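Local coordinates for Amy13K (Eubacterium rectale DSM 17629, PDB 6B3P), which binds malto-oligosaccharides, and so probably starch, through two family 26 carbohydrate-binding modules of a surface-anchored alpha-amylase, at residues 55-60 and 75-80. Numbering follows the deposited sequence.
With GLC (alpha-D-glucopyranose), chain C; FMT (formic acid), chain Q; EDO (1,2-ethanediol), chain M.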
loop_
_atom_site.group_PDB
_atom_site.type_symbol
_atom_site.label_atom_id
_atom_site.label_comp_id
_atom_site.label_asym_id
_atom_site.label_seq_id
_atom_site.Cartn_x
_atom_site.Cartn_y
_atom_site.Cartn_z
ATOM N N THR A 55 -8.802 8.567 -18.130
ATOM C CA THR A 55 -7.829 9.358 -18.873
ATOM C C THR A 55 -6.385 9.025 -18.530
ATOM O O THR A 55 -6.103 8.325 -17.556
ATOM C CB THR A 55 -8.018 10.866 -18.610
ATOM O OG1 THR A 55 -7.725 11.154 -17.235
ATOM C CG2 THR A 55 -9.439 11.307 -18.930
ATOM N N ASP A 56 -5.476 9.534 -19.355
ATOM C CA ASP A 56 -4.070 9.621 -18.994
ATOM C C ASP A 56 -3.898 10.830 -18.084
ATOM O O ASP A 56 -4.833 11.612 -17.908
ATOM C CB ASP A 56 -3.182 9.751 -20.234
ATOM C CG ASP A 56 -3.266 8.547 -21.146
ATOM O OD1 ASP A 56 -3.525 7.430 -20.648
ATOM O OD2 ASP A 56 -3.057 8.715 -22.366
ATOM N N TYR A 57 -2.712 10.976 -17.502
ATOM C CA TYR A 57 -2.390 12.153 -16.703
ATOM C C TYR A 57 -0.959 12.599 -16.946
ATOM O O TYR A 57 -0.166 11.883 -17.559
ATOM C CB TYR A 57 -2.587 11.877 -15.211
ATOM C CG TYR A 57 -4.016 11.581 -14.823
ATOM C CD1 TYR A 57 -4.537 10.303 -14.959
ATOM C CD2 TYR A 57 -4.843 12.576 -14.320
ATOM C CE1 TYR A 57 -5.843 10.022 -14.611
ATOM C CE2 TYR A 57 -6.155 12.302 -13.964
ATOM C CZ TYR A 57 -6.647 11.022 -14.114
ATOM O OH TYR A 57 -7.946 10.734 -13.766
ATOM N N SER A 58 -0.651 13.797 -16.464
ATOM C CA SER A 58 0.712 14.307 -16.444
ATOM C C SER A 58 1.207 14.340 -15.009
ATOM O O SER A 58 0.427 14.590 -14.091
ATOM C CB SER A 58 0.779 15.702 -17.059
ATOM O OG SER A 58 0.439 15.662 -18.431
ATOM N N LEU A 59 2.501 14.091 -14.831
ATOM C CA LEU A 59 3.127 14.097 -13.514
ATOM C C LEU A 59 4.232 15.145 -13.457
ATOM O O LEU A 59 5.069 15.225 -14.355
ATOM C CB LEU A 59 3.697 12.713 -13.184
ATOM C CG LEU A 59 4.675 12.632 -12.006
ATOM C CD1 LEU A 59 3.961 12.855 -10.678
ATOM C CD2 LEU A 59 5.420 11.305 -12.013
ATOM N N ILE A 60 4.221 15.945 -12.396
ATOM C CA ILE A 60 5.328 16.844 -12.097
ATOM C C ILE A 60 5.859 16.542 -10.703
ATOM O O ILE A 60 5.178 16.770 -9.703
ATOM C CB ILE A 60 4.914 18.327 -12.182
ATOM C CG1 ILE A 60 4.546 18.686 -13.623
ATOM C CG2 ILE A 60 6.051 19.234 -11.698
ATOM C CD1 ILE A 60 3.948 20.072 -13.782
ATOM N N LEU A 75 1.738 9.958 -17.633
ATOM C CA LEU A 75 1.339 8.669 -17.085
ATOM C C LEU A 75 0.205 8.111 -17.943
ATOM O O LEU A 75 -0.934 8.571 -17.856
ATOM C CB LEU A 75 0.896 8.806 -15.627
ATOM C CG LEU A 75 1.831 9.557 -14.677
ATOM C CD1 LEU A 75 1.223 9.592 -13.278
ATOM C CD2 LEU A 75 3.228 8.941 -14.655
ATOM N N SER A 76 0.521 7.128 -18.780
ATOM C CA SER A 76 -0.455 6.572 -19.712
ATOM C C SER A 76 -1.363 5.574 -19.001
ATOM O O SER A 76 -1.260 4.365 -19.206
ATOM C CB SER A 76 0.257 5.914 -20.895
ATOM O OG SER A 76 1.046 6.859 -21.600
ATOM N N THR A 77 -2.264 6.101 -18.178
ATOM C CA THR A 77 -3.075 5.290 -17.272
ATOM C C THR A 77 -4.446 4.891 -17.820
ATOM O O THR A 77 -5.141 4.082 -17.203
ATOM C CB THR A 77 -3.313 6.035 -15.947
ATOM O OG1 THR A 77 -3.689 7.388 -16.226
ATOM C CG2 THR A 77 -2.061 6.026 -15.092
ATOM N N LYS A 78 -4.845 5.455 -18.955
ATOM C CA LYS A 78 -6.201 5.233 -19.458
ATOM C C LYS A 78 -6.528 3.749 -19.609
ATOM O O LYS A 78 -5.827 3.011 -20.299
ATOM C CB LYS A 78 -6.410 5.935 -20.799
ATOM C CG LYS A 78 -7.842 5.813 -21.309
ATOM C CD LYS A 78 -8.067 6.581 -22.596
ATOM C CE LYS A 78 -9.530 6.515 -23.011
ATOM N NZ LYS A 78 -9.792 7.213 -24.297
ATOM N N GLY A 79 -7.598 3.322 -18.945
ATOM C CA GLY A 79 -8.093 1.963 -19.071
ATOM C C GLY A 79 -7.406 0.943 -18.178
ATOM O O GLY A 79 -7.828 -0.212 -18.122
ATOM N N LYS A 80 -6.356 1.360 -17.477
ATOM C CA LYS A 80 -5.596 0.449 -16.621
ATOM C C LYS A 80 -6.274 0.247 -15.268
ATOM O O LYS A 80 -6.990 1.124 -14.786
ATOM C CB LYS A 80 -4.174 0.974 -16.405
ATOM C CG LYS A 80 -3.379 1.208 -17.686
ATOM C CD LYS A 80 -3.143 -0.081 -18.464
ATOM C CE LYS A 80 -2.269 0.174 -19.685
ATOM N NZ LYS A 80 -1.896 -1.070 -20.420
HETATM C C1 GLC C . 1.291 22.802 -14.152
HETATM C C2 GLC C . 1.887 22.784 -15.534
HETATM C C3 GLC C . 0.955 23.400 -16.559
HETATM C C4 GLC C . -0.440 22.808 -16.430
HETATM C C5 GLC C . -0.911 22.837 -14.987
HETATM C C6 GLC C . -2.281 22.207 -14.756
HETATM O O2 GLC C . 3.110 23.441 -15.467
HETATM O O3 GLC C . 1.465 23.242 -17.847
HETATM O O4 GLC C . -1.296 23.535 -17.282
HETATM O O5 GLC C . 0.033 22.187 -14.190
HETATM O O6 GLC C . -2.734 22.281 -13.433
HETATM C C FMT Q . -6.400 10.824 -22.372
HETATM O O1 FMT Q . -6.032 9.661 -22.263
HETATM O O2 FMT Q . -7.333 11.269 -21.716
HETATM C C1 EDO M . -4.867 -1.101 -21.602
HETATM O O1 EDO M . -5.054 -2.110 -22.604
HETATM C C2 EDO M . -6.139 -0.273 -21.456
HETATM O O2 EDO M . -5.999 0.952 -22.191
HETATM O O HOH W 1 -0.466 8.104 -23.390
#
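Tyr57 and Leu75 form an antiparallel hydrogen-bonded pair, Tyr57 N giving to Leu75 O at 3.0 Å and Leu75 N to Tyr57 O at 2.7 Å. The pairing joins strand 57-62 to the short outermost strand 73-75, a ladder that Leu59 and Val73 carry on. Beyond Leu75 the chain leaves the sheet through an inverse gamma turn centred on Ser76 and a type II beta turn from Thr77 to Lys80, and side chains take over the bonding.

Two polar groups do this work. Asp56 has CG beside its own backbone N (chi1 -63°), which helps bring OD1 to the turn. There Lys78 N meets Asp56 OD1 at 2.9 Å, nearly along the C-O axis. Asp56 OD2 accepts from a water that also meets Ser76 OG. Thr77 OG1 donates to a lone pair of Thr55 O at 2.9 Å, in the carbonyl plane; the same hydroxyl oxygen lies in the plane of the Tyr57 ring at its edge, 3.3 Å from Tyr57 CD1. At the far end of that ring, Tyr57 OH is hydrogen-bonded to Asp52 O.

Apolar contact is modest: Leu75 CG lies 4.0 Å from Leu59 CB.

Further along the same strand, Ile60 belongs to the glycan pocket of the first starch-binding module, its CD1 touching a glucose unit. Past the last backbone pair, then, a carboxylate accepting an N-H and a hydroxyl giving to a carbonyl stand in for backbone partners, holding the departing chain against the strand edge.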